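Local coordinates for assembly chaperone of ribosomal protein L4 (Acl4) (Chaetomium thermophilum, PDB 5TQB) that probably binds newly made ribosomal protein L4 and shields it until ribosome assembly, using a TPR-like solenoid of paired helices, at residues S233-L238 / E249-L254; E202-A207 / I239-E244; E263-G268 / R300-Q305; L145-C150 / P182-T187. All coordinates share one frame; numbering follows the deposited sequence.

Interaction 1 of 4, residues S233-L238 / E249-L254; sequences SLVRLL and EVTERL. With EDO (1,2-ethanediol), chain F.
Thr251 divides its side chain between two tasks: OG1 is gripped by the backbone oxygens of Ala247 and Leu248 and by NH2 of Arg272, while its methyl CG2 packs on Val235. The two segments belong to helices 228-240 and 244-257, consecutive helices forming an antiparallel hairpin of the kind that builds TPR-like alpha solenoids. Their local axes run at 157° to one another and approach to 10.2 Å. Side chains bridge this gap, since the nearest CA atoms, those of Val235 and Val250, remain 7.1 Å apart and no hydrogen bond passes between the segments.

A chi1 of 54° sets Thr251 OG1 between its own N and carbonyl carbon and directs CG2 at the valine, where it lies 3.8 Å from both CG1 and CG2 of Val235. Val235 and Val250 lie alongside each other and point opposite ways, CG2 of Val235 against CG1 of Val250 at 3.7 Å. The other Val250 methyl, CG2, meets Leu238 CD1 at 4.2 Å, Leu238 lying across Val250. Leu267 of helix 262-281 packs on Val235, and Leu208 of helix 201-212 touches Leu234 and Leu238. Arg236 donates from NH2 to the backbone of the chain of another protein, so this hairpin also takes part in binding a partner. Leu254 closes the apolar row, its CD1 4.2 Å from Val235 CG2.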
# COMPACT_ATOMS: atom_id res chain seq x y z
N SER B 233 3.97 -5.89 8.38
CA SER B 233 5.09 -6.47 9.10
C SER B 233 5.71 -5.44 10.03
O SER B 233 6.10 -5.75 11.16
CB SER B 233 6.14 -6.98 8.11
OG SER B 233 7.40 -7.16 8.72
N LEU B 234 5.77 -4.20 9.56
CA LEU B 234 6.32 -3.11 10.35
C LEU B 234 5.54 -2.91 11.65
O LEU B 234 6.13 -2.79 12.72
CB LEU B 234 6.33 -1.81 9.54
CG LEU B 234 6.76 -0.56 10.30
CD1 LEU B 234 8.21 -0.67 10.75
CD2 LEU B 234 6.54 0.67 9.45
N VAL B 235 4.21 -2.90 11.55
CA VAL B 235 3.37 -2.69 12.72
C VAL B 235 3.62 -3.75 13.79
O VAL B 235 3.61 -3.45 14.98
CB VAL B 235 1.88 -2.67 12.34
CG1 VAL B 235 0.99 -2.68 13.58
CG2 VAL B 235 1.56 -1.44 11.51
N ARG B 236 3.83 -5.00 13.35
CA ARG B 236 4.09 -6.10 14.27
C ARG B 236 5.41 -5.86 15.00
O ARG B 236 5.51 -6.09 16.20
CB ARG B 236 4.12 -7.44 13.52
CG ARG B 236 2.75 -7.90 13.00
CD ARG B 236 2.88 -9.03 11.96
NE ARG B 236 3.49 -10.25 12.51
CZ ARG B 236 2.82 -11.34 12.89
NH1 ARG B 236 1.49 -11.41 12.79
NH2 ARG B 236 3.48 -12.39 13.37
N LEU B 237 6.40 -5.37 14.26
CA LEU B 237 7.69 -5.02 14.85
C LEU B 237 7.57 -3.87 15.85
O LEU B 237 8.24 -3.87 16.87
CB LEU B 237 8.70 -4.64 13.76
CG LEU B 237 9.07 -5.72 12.74
CD1 LEU B 237 10.01 -5.14 11.71
CD2 LEU B 237 9.70 -6.92 13.40
N LEU B 238 6.72 -2.90 15.53
CA LEU B 238 6.54 -1.72 16.38
C LEU B 238 5.86 -2.03 17.71
O LEU B 238 6.21 -1.46 18.75
CB LEU B 238 5.74 -0.65 15.64
CG LEU B 238 6.43 0.09 14.50
CD1 LEU B 238 5.43 1.01 13.82
CD2 LEU B 238 7.62 0.90 15.00
N GLU B 249 -0.05 5.62 14.20
CA GLU B 249 0.00 6.44 13.00
C GLU B 249 0.07 5.58 11.74
O GLU B 249 -0.64 5.83 10.77
CB GLU B 249 1.20 7.39 13.06
CG GLU B 249 1.11 8.40 14.20
CD GLU B 249 2.37 9.25 14.35
OE1 GLU B 249 3.45 8.79 13.93
OE2 GLU B 249 2.27 10.37 14.90
N VAL B 250 0.92 4.55 11.77
CA VAL B 250 1.05 3.64 10.64
C VAL B 250 -0.25 2.89 10.36
O VAL B 250 -0.64 2.75 9.20
CB VAL B 250 2.21 2.64 10.83
CG1 VAL B 250 2.31 1.67 9.66
CG2 VAL B 250 3.53 3.39 11.00
N THR B 251 -0.93 2.42 11.41
CA THR B 251 -2.18 1.68 11.22
C THR B 251 -3.32 2.58 10.71
O THR B 251 -4.22 2.11 10.02
CB THR B 251 -2.66 0.95 12.51
OG1 THR B 251 -2.75 1.88 13.60
CG2 THR B 251 -1.72 -0.18 12.87
N GLU B 252 -3.28 3.86 11.05
CA GLU B 252 -4.31 4.78 10.61
C GLU B 252 -4.17 5.09 9.11
O GLU B 252 -5.17 5.14 8.39
CB GLU B 252 -4.30 6.07 11.43
CG GLU B 252 -5.54 6.92 11.21
CD GLU B 252 -5.79 7.93 12.32
OE1 GLU B 252 -5.51 7.61 13.50
OE2 GLU B 252 -6.28 9.04 12.01
N ARG B 253 -2.93 5.27 8.65
CA ARG B 253 -2.66 5.44 7.23
C ARG B 253 -3.09 4.21 6.45
O ARG B 253 -3.71 4.31 5.39
CB ARG B 253 -1.17 5.70 7.00
CG ARG B 253 -0.71 5.72 5.52
CD ARG B 253 -0.87 7.09 4.88
NE ARG B 253 0.14 8.03 5.36
CZ ARG B 253 1.38 8.12 4.89
NH1 ARG B 253 1.80 7.31 3.92
NH2 ARG B 253 2.22 9.01 5.40
N LEU B 254 -2.75 3.03 6.97
CA LEU B 254 -3.09 1.79 6.28
C LEU B 254 -4.59 1.64 6.08
O LEU B 254 -5.03 1.24 5.00
CB LEU B 254 -2.52 0.59 7.04
CG LEU B 254 -1.00 0.40 6.93
CD1 LEU B 254 -0.51 -0.63 7.94
CD2 LEU B 254 -0.60 -0.02 5.52
C1 EDO F . -8.79 5.79 8.16
O1 EDO F . -8.03 6.78 8.82
C2 EDO F . -9.76 6.45 7.20
O2 EDO F . -10.54 5.46 6.56

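Interaction 2 of 4, residues E202-A207 / I239-E244; sequences EEAREA and IEVDME
Arg205 lies extended from CG to NE and presents the edge of its guanidinium to the turn at Val241 and Asp242. NE donates to Val241 O over 2.8 Å with an N-H...O angle of 149°, a moderately bent bond whose acceptor sits somewhat off the guanidinium plane. In that plane, at the same edge, Asp242 OD2 forms a weak, salt-bridged bond to NH2 at 3.5 Å; the carboxylate is turned 42° from the guanidinium. Arg205 NH1 meets Glu202 OE1, one turn earlier, at 3.2 Å from above the Glu202 carboxylate plane. Bonds from all three nitrogens would limit rotation of the group. Asp242 OD2 has a stronger partner, a basic side chain in the chain of another protein, which links this network to the complex interface.

The acceptor backbone belongs to a Schellman motif that ends helix 228-240: Asp242, with positive phi, is its C-prime residue, and Met243 then stands at the N-cap of helix 244-257. The contact thus fastens the bend of one helical hairpin to helix 201-212.

Beneath the charged end, the aliphatic stem of Arg205 does the packing. Its CG lies 4.0 Å from Val241 CG2, while Val241 CG1 reaches Ala204 CB at 4.0 Å. Met243, present as selenomethionine, crosses the stem at a slant; its bend at chi3, -72°, brings CE to 3.6 Å from Arg205 CA.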
# COMPACT_ATOMS: atom_id res chain seq x y z
N GLU B 202 16.92 -2.29 22.20
CA GLU B 202 17.19 -0.88 21.98
C GLU B 202 17.70 -0.63 20.57
O GLU B 202 17.32 0.35 19.93
CB GLU B 202 18.18 -0.33 23.01
CG GLU B 202 18.36 1.18 22.94
CD GLU B 202 17.03 1.93 22.87
OE1 GLU B 202 16.14 1.66 23.72
OE2 GLU B 202 16.86 2.77 21.96
N GLU B 203 18.53 -1.54 20.07
CA GLU B 203 19.02 -1.43 18.71
C GLU B 203 17.90 -1.68 17.71
O GLU B 203 17.91 -1.14 16.61
CB GLU B 203 20.18 -2.39 18.47
CG GLU B 203 21.41 -2.08 19.30
CD GLU B 203 22.60 -2.94 18.93
OE1 GLU B 203 23.12 -3.64 19.81
OE2 GLU B 203 23.01 -2.90 17.75
N ALA B 204 16.93 -2.51 18.10
CA ALA B 204 15.76 -2.74 17.25
C ALA B 204 14.95 -1.46 17.12
O ALA B 204 14.52 -1.11 16.02
CB ALA B 204 14.90 -3.86 17.82
N ARG B 205 14.75 -0.76 18.23
CA ARG B 205 14.02 0.51 18.22
C ARG B 205 14.76 1.52 17.36
O ARG B 205 14.15 2.23 16.56
CB ARG B 205 13.85 1.05 19.64
CG ARG B 205 12.96 0.20 20.54
CD ARG B 205 12.61 0.92 21.83
NE ARG B 205 11.88 0.05 22.75
CZ ARG B 205 12.42 -0.56 23.81
NH1 ARG B 205 13.70 -0.40 24.11
NH2 ARG B 205 11.66 -1.33 24.57
N GLU B 206 16.08 1.59 17.55
CA GLU B 206 16.94 2.49 16.80
C GLU B 206 16.79 2.26 15.29
O GLU B 206 16.69 3.22 14.52
CB GLU B 206 18.39 2.27 17.21
CG GLU B 206 19.38 3.26 16.63
CD GLU B 206 20.81 2.94 17.04
OE1 GLU B 206 21.59 3.89 17.29
OE2 GLU B 206 21.17 1.74 17.10
N ALA B 207 16.76 0.99 14.89
CA ALA B 207 16.64 0.63 13.49
C ALA B 207 15.28 1.01 12.92
O ALA B 207 15.18 1.53 11.82
CB ALA B 207 16.88 -0.86 13.31
N ILE B 239 4.85 -2.90 17.68
CA ILE B 239 4.16 -3.29 18.90
C ILE B 239 5.08 -4.18 19.73
O ILE B 239 5.08 -4.12 20.96
CB ILE B 239 2.85 -4.03 18.59
CG1 ILE B 239 1.91 -3.12 17.80
CG2 ILE B 239 2.15 -4.46 19.86
CD1 ILE B 239 0.77 -3.86 17.13
N GLU B 240 5.88 -4.99 19.05
CA GLU B 240 6.82 -5.89 19.70
C GLU B 240 7.78 -5.13 20.61
O GLU B 240 7.98 -5.52 21.77
CB GLU B 240 7.62 -6.66 18.64
CG GLU B 240 8.56 -7.72 19.20
CD GLU B 240 7.85 -8.96 19.70
OE1 GLU B 240 6.98 -9.48 18.96
OE2 GLU B 240 8.15 -9.42 20.82
N VAL B 241 8.36 -4.05 20.10
CA VAL B 241 9.37 -3.30 20.85
C VAL B 241 8.83 -2.00 21.46
O VAL B 241 9.57 -1.03 21.65
CB VAL B 241 10.60 -2.98 19.97
CG1 VAL B 241 11.23 -4.27 19.46
CG2 VAL B 241 10.21 -2.09 18.81
N ASP B 242 7.53 -1.99 21.74
CA ASP B 242 6.90 -0.95 22.56
C ASP B 242 6.90 0.45 21.94
O ASP B 242 7.09 1.44 22.65
CB ASP B 242 7.56 -0.89 23.95
CG ASP B 242 7.54 -2.22 24.66
OD1 ASP B 242 6.49 -2.55 25.26
OD2 ASP B 242 8.56 -2.94 24.62
N MSE B 243 6.70 0.52 20.63
CA MSE B 243 6.52 1.80 19.94
C MSE B 243 5.09 1.87 19.39
O MSE B 243 4.87 2.03 18.19
CB MSE B 243 7.55 1.96 18.83
CG MSE B 243 8.91 2.44 19.32
SE MSE B 243 10.20 2.64 17.87
CE MSE B 243 10.47 0.77 17.53
N GLU B 244 4.13 1.74 20.29
CA GLU B 244 2.72 1.71 19.92
C GLU B 244 2.28 3.05 19.34
O GLU B 244 1.45 3.10 18.43
CB GLU B 244 1.85 1.35 21.13
CG GLU B 244 2.12 -0.03 21.70
CD GLU B 244 3.19 -0.05 22.79
OE1 GLU B 244 3.91 0.97 22.97
OE2 GLU B 244 3.31 -1.08 23.48

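Interaction 3 of 4, residues E263-G268 / R300-Q305; sequences EVWYLG and RKWLRQ. With EDO (1,2-ethanediol), chain G.
An edge-to-face tryptophan pair holds helices 262-281 and 291-313 together in antiparallel packing, late in the helical solenoid. The short axes come within 7.9 Å at 158°, a close approach. Trp265 directs the edge of its six-membered ring toward one face of the Trp302 ring, with centroids 4.7 Å apart and planes 61° from each other; Trp265 CE3 and Trp302 CE3 meet at 3.3 Å. Gly268 C lies 3.7 Å above the opposite face of the Trp302 ring, toward its rim, and Gly268 CA is 3.6 Å from Trp302 CE3; the absence of a side chain permits that nearness. Arg272 adds a cation-pi contact to Trp302.

Trp265 is itself covered on one face by Gln305. With chi1 at -174°, Gln305 CG stands over the six-membered ring, 3.5 Å from its centroid, in a CH-pi contact. Ring NE1 of Trp265 hydrogen-bonds to Asp259 O, which would restrain the rotation of the indole. A leucine at Trp265 would probably leave the face of Trp302 and the Gln305 methylene without their aromatic partner and Asp259 O without its indole donor. Beside the tryptophan pair, Leu303 packs on Tyr266, whose OH bonds His323 ND1; the nearest side-chain atoms are Tyr266 CD1 and Leu303 CD2, 4.2 Å apart.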
# COMPACT_ATOMS: atom_id res chain seq x y z
N GLU B 263 -6.76 -7.79 9.22
CA GLU B 263 -5.55 -7.90 10.02
C GLU B 263 -5.07 -6.53 10.50
O GLU B 263 -4.45 -6.43 11.56
CB GLU B 263 -4.46 -8.61 9.22
CG GLU B 263 -3.24 -8.99 10.05
CD GLU B 263 -2.48 -10.18 9.49
OE1 GLU B 263 -1.31 -10.37 9.88
OE2 GLU B 263 -3.05 -10.93 8.66
N VAL B 264 -5.36 -5.49 9.73
CA VAL B 264 -4.95 -4.14 10.13
C VAL B 264 -5.89 -3.56 11.19
O VAL B 264 -5.43 -2.83 12.07
CB VAL B 264 -4.83 -3.21 8.92
CG1 VAL B 264 -4.57 -1.77 9.36
CG2 VAL B 264 -3.70 -3.69 8.03
N TRP B 265 -7.18 -3.87 11.12
CA TRP B 265 -8.10 -3.44 12.17
C TRP B 265 -7.68 -4.08 13.49
O TRP B 265 -7.69 -3.44 14.53
CB TRP B 265 -9.55 -3.80 11.83
CG TRP B 265 -10.21 -2.85 10.87
CD1 TRP B 265 -10.61 -3.12 9.59
CD2 TRP B 265 -10.56 -1.48 11.11
NE1 TRP B 265 -11.18 -2.01 9.03
CE2 TRP B 265 -11.17 -0.99 9.94
CE3 TRP B 265 -10.42 -0.63 12.21
CZ2 TRP B 265 -11.63 0.32 9.83
CZ3 TRP B 265 -10.88 0.67 12.10
CH2 TRP B 265 -11.48 1.14 10.92
N TYR B 266 -7.29 -5.35 13.42
CA TYR B 266 -6.83 -6.07 14.60
C TYR B 266 -5.56 -5.45 15.17
O TYR B 266 -5.48 -5.16 16.36
CB TYR B 266 -6.58 -7.53 14.26
CG TYR B 266 -5.92 -8.28 15.39
CD1 TYR B 266 -6.66 -8.70 16.48
CD2 TYR B 266 -4.56 -8.54 15.37
CE1 TYR B 266 -6.06 -9.38 17.52
CE2 TYR B 266 -3.96 -9.20 16.40
CZ TYR B 266 -4.71 -9.63 17.48
OH TYR B 266 -4.10 -10.30 18.51
N LEU B 267 -4.56 -5.25 14.33
CA LEU B 267 -3.29 -4.71 14.79
C LEU B 267 -3.45 -3.33 15.40
O LEU B 267 -2.83 -3.02 16.42
CB LEU B 267 -2.27 -4.68 13.64
CG LEU B 267 -1.71 -6.06 13.25
CD1 LEU B 267 -0.91 -5.96 11.96
CD2 LEU B 267 -0.86 -6.67 14.38
N GLY B 268 -4.31 -2.50 14.80
CA GLY B 268 -4.56 -1.17 15.32
C GLY B 268 -5.29 -1.23 16.64
O GLY B 268 -5.01 -0.46 17.56
N ARG B 300 -11.48 -0.63 21.42
CA ARG B 300 -12.72 -1.38 21.28
C ARG B 300 -13.38 -1.12 19.92
O ARG B 300 -13.91 -2.04 19.29
CB ARG B 300 -13.69 -1.00 22.39
CG ARG B 300 -14.81 -1.99 22.60
CD ARG B 300 -16.12 -1.29 22.94
NE ARG B 300 -15.98 -0.35 24.05
CZ ARG B 300 -16.88 0.58 24.35
NH1 ARG B 300 -17.98 0.71 23.62
NH2 ARG B 300 -16.68 1.39 25.38
N LYS B 301 -13.33 0.13 19.47
CA LYS B 301 -13.93 0.51 18.19
C LYS B 301 -13.22 -0.17 17.03
O LYS B 301 -13.86 -0.64 16.08
CB LYS B 301 -13.88 2.03 18.01
CG LYS B 301 -14.76 2.80 18.98
CD LYS B 301 -14.51 4.30 18.92
CE LYS B 301 -15.27 5.04 20.02
NZ LYS B 301 -14.95 6.50 20.07
N TRP B 302 -11.90 -0.22 17.10
CA TRP B 302 -11.11 -0.90 16.08
C TRP B 302 -11.41 -2.39 16.05
O TRP B 302 -11.55 -2.99 14.98
CB TRP B 302 -9.62 -0.66 16.31
CG TRP B 302 -9.12 0.66 15.78
CD1 TRP B 302 -9.40 1.90 16.27
CD2 TRP B 302 -8.25 0.86 14.66
NE1 TRP B 302 -8.77 2.86 15.52
CE2 TRP B 302 -8.05 2.25 14.53
CE3 TRP B 302 -7.62 -0.00 13.76
CZ2 TRP B 302 -7.25 2.79 13.53
CZ3 TRP B 302 -6.83 0.54 12.76
CH2 TRP B 302 -6.65 1.93 12.65
N LEU B 303 -11.53 -3.00 17.23
CA LEU B 303 -11.73 -4.44 17.32
C LEU B 303 -13.15 -4.84 16.94
O LEU B 303 -13.37 -5.88 16.33
CB LEU B 303 -11.41 -4.93 18.73
CG LEU B 303 -9.94 -4.84 19.15
CD1 LEU B 303 -9.80 -5.17 20.63
CD2 LEU B 303 -9.06 -5.77 18.32
N ARG B 304 -14.12 -4.01 17.31
CA ARG B 304 -15.50 -4.22 16.88
C ARG B 304 -15.53 -4.21 15.36
O ARG B 304 -16.11 -5.08 14.72
CB ARG B 304 -16.42 -3.14 17.44
CG ARG B 304 -16.70 -3.27 18.94
CD ARG B 304 -18.02 -3.96 19.21
NE ARG B 304 -18.22 -4.24 20.63
CZ ARG B 304 -18.63 -3.35 21.53
NH1 ARG B 304 -18.89 -2.10 21.17
NH2 ARG B 304 -18.77 -3.71 22.80
N GLN B 305 -14.86 -3.21 14.78
CA GLN B 305 -14.83 -3.05 13.34
C GLN B 305 -14.07 -4.19 12.68
O GLN B 305 -14.39 -4.58 11.55
CB GLN B 305 -14.18 -1.71 12.97
CG GLN B 305 -14.24 -1.38 11.49
CD GLN B 305 -15.66 -1.23 10.98
OE1 GLN B 305 -16.58 -0.90 11.74
NE2 GLN B 305 -15.86 -1.47 9.69
C1 EDO G . -15.04 1.71 8.05
O1 EDO G . -13.83 2.37 7.73
C2 EDO G . -15.33 0.64 7.01
O2 EDO G . -14.47 -0.46 7.20

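Interaction 4 of 4, residues L145-C150 / P182-T187; sequences LAETLC and PEWPET. With EDO (1,2-ethanediol), chain H; EDO (1,2-ethanediol), chain I.
Glu147 reaches Trp184 with an extended chain: chi1 of -70° keeps CG beside the backbone N, and chi2 of 157° carries the carboxylate outward to the indole. There OE2 accepts from Trp184 NE1 at 2.6 Å through its anti lone pair, with an N-H...O angle of 149°. Carboxylate and ring are nearly coplanar. Arg144 salt-bridges the same OE2, so two donors hold this oxygen, and an ethanediol bonds to OE1. With a phenylalanine in place of Trp184 there is no N-H for OE2, and the Glu147 carboxylate, still paired with Arg144, would probably be freer to turn.

The contact joins helix 131-156 to the start of helix 185-197 within the TPR-like array of helices. Glu186 bends at chi2 and lies across Glu147, Glu186 OE1 touching Glu147 CG at 3.6 Å; the charge of Glu186 is met by a basic side chain in the chain of another protein, and Glu186 OE2 bonds Ser230 OG. A second ethanediol lies over one face of the indole and bonds Glu186 OE2. Thr187 OG1, standing between its own N and carbonyl carbon, donates to Trp184 O at 2.6 Å, in the carbonyl plane; this leaves CG2 anti to the carbonyl carbon and facing Ala146 CB, 3.7 Å away. Nearby, Cys150 SG sits 3.8 Å from Glu186 O.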
# COMPACT_ATOMS: atom_id res chain seq x y z
N LEU B 145 17.44 -6.18 -4.90
CA LEU B 145 18.42 -7.11 -4.34
C LEU B 145 18.35 -7.09 -2.82
O LEU B 145 18.36 -8.14 -2.18
CB LEU B 145 19.83 -6.75 -4.80
CG LEU B 145 20.95 -7.62 -4.19
CD1 LEU B 145 20.76 -9.08 -4.55
CD2 LEU B 145 22.32 -7.14 -4.65
N ALA B 146 18.29 -5.89 -2.24
CA ALA B 146 18.23 -5.73 -0.80
C ALA B 146 16.99 -6.44 -0.25
O ALA B 146 17.05 -7.13 0.78
CB ALA B 146 18.20 -4.27 -0.43
N GLU B 147 15.88 -6.27 -0.94
CA GLU B 147 14.63 -6.92 -0.57
C GLU B 147 14.74 -8.44 -0.69
O GLU B 147 14.09 -9.17 0.05
CB GLU B 147 13.48 -6.40 -1.44
CG GLU B 147 13.09 -4.95 -1.17
CD GLU B 147 12.37 -4.29 -2.35
OE1 GLU B 147 11.93 -5.01 -3.28
OE2 GLU B 147 12.25 -3.04 -2.36
N THR B 148 15.57 -8.90 -1.62
CA THR B 148 15.76 -10.34 -1.82
C THR B 148 16.55 -10.93 -0.66
O THR B 148 16.25 -12.02 -0.17
CB THR B 148 16.50 -10.63 -3.14
OG1 THR B 148 15.70 -10.17 -4.25
CG2 THR B 148 16.77 -12.11 -3.31
N LEU B 149 17.56 -10.19 -0.20
CA LEU B 149 18.37 -10.66 0.91
C LEU B 149 17.49 -10.70 2.15
O LEU B 149 17.55 -11.65 2.93
CB LEU B 149 19.59 -9.75 1.10
CG LEU B 149 20.49 -9.62 -0.14
CD1 LEU B 149 21.65 -8.69 0.12
CD2 LEU B 149 20.99 -10.97 -0.61
N CYS B 150 16.66 -9.67 2.30
CA CYS B 150 15.73 -9.61 3.42
C CYS B 150 14.74 -10.76 3.36
O CYS B 150 14.37 -11.33 4.39
CB CYS B 150 14.98 -8.28 3.42
SG CYS B 150 15.99 -6.85 3.90
N PRO B 182 21.11 1.66 2.11
CA PRO B 182 20.92 2.25 3.45
C PRO B 182 19.78 3.27 3.49
O PRO B 182 19.39 3.71 4.57
CB PRO B 182 22.26 2.94 3.71
CG PRO B 182 22.77 3.29 2.36
CD PRO B 182 22.33 2.17 1.46
N GLU B 183 19.27 3.64 2.33
CA GLU B 183 18.21 4.63 2.22
C GLU B 183 16.83 3.98 2.07
O GLU B 183 15.82 4.68 1.98
CB GLU B 183 18.47 5.56 1.02
CG GLU B 183 18.23 4.94 -0.37
CD GLU B 183 19.25 3.88 -0.75
OE1 GLU B 183 18.85 2.83 -1.30
OE2 GLU B 183 20.46 4.10 -0.50
N TRP B 184 16.81 2.66 2.06
CA TRP B 184 15.58 1.91 1.85
C TRP B 184 15.02 1.43 3.20
O TRP B 184 15.74 0.76 3.96
CB TRP B 184 15.87 0.71 0.96
CG TRP B 184 14.72 0.22 0.14
CD1 TRP B 184 14.32 -1.08 -0.01
CD2 TRP B 184 13.83 1.01 -0.67
NE1 TRP B 184 13.24 -1.15 -0.85
CE2 TRP B 184 12.92 0.12 -1.26
CE3 TRP B 184 13.71 2.37 -0.94
CZ2 TRP B 184 11.90 0.55 -2.11
CZ3 TRP B 184 12.70 2.80 -1.78
CH2 TRP B 184 11.81 1.89 -2.36
N PRO B 185 13.76 1.78 3.52
CA PRO B 185 13.21 1.43 4.84
C PRO B 185 13.20 -0.07 5.18
O PRO B 185 13.34 -0.42 6.35
CB PRO B 185 11.77 1.95 4.79
CG PRO B 185 11.63 2.73 3.54
CD PRO B 185 12.96 2.82 2.86
N GLU B 186 13.02 -0.93 4.18
CA GLU B 186 12.89 -2.36 4.42
C GLU B 186 14.19 -3.00 4.93
O GLU B 186 14.16 -4.02 5.62
CB GLU B 186 12.44 -3.06 3.14
CG GLU B 186 12.29 -4.56 3.26
CD GLU B 186 11.12 -5.10 2.46
OE1 GLU B 186 11.32 -6.07 1.70
OE2 GLU B 186 10.00 -4.56 2.60
N THR B 187 15.33 -2.40 4.59
CA THR B 187 16.59 -2.94 5.04
C THR B 187 16.69 -2.79 6.56
O THR B 187 17.07 -3.72 7.26
CB THR B 187 17.77 -2.25 4.34
OG1 THR B 187 17.72 -0.85 4.58
CG2 THR B 187 17.72 -2.50 2.84
C1 EDO H . 10.93 -0.94 1.02
O1 EDO H . 11.11 0.02 2.04
C2 EDO H . 9.69 -1.78 1.26
O2 EDO H . 9.75 -2.92 0.43
C1 EDO I . 8.82 -4.12 -3.88
O1 EDO I . 8.87 -3.45 -2.64
C2 EDO I . 8.47 -5.57 -3.64
O2 EDO I . 9.18 -6.03 -2.52

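How the interactions relate
Interactions 1, 2 and 3 form one continuous run. Interactions 1 and 2 share helix 228-240, their centres about 12 Å apart, and join where Met243 N lies 2.8 Å from Leu238 O, a probable hydrogen bond. Interaction 3 lies about 12 Å from interaction 1, centre to centre, and touches it directly: Val235 CG1 meets Leu267 CB at 3.8 Å, and Thr251 CG2 meets Gly268 CA at 3.9 Å. Interaction 4, earlier in the chain, lies about 29 Å from interaction 3 between centres and touches none of the others. All four have residues within reach of the chain of another protein, consistent with a binding surface spread along the solenoid.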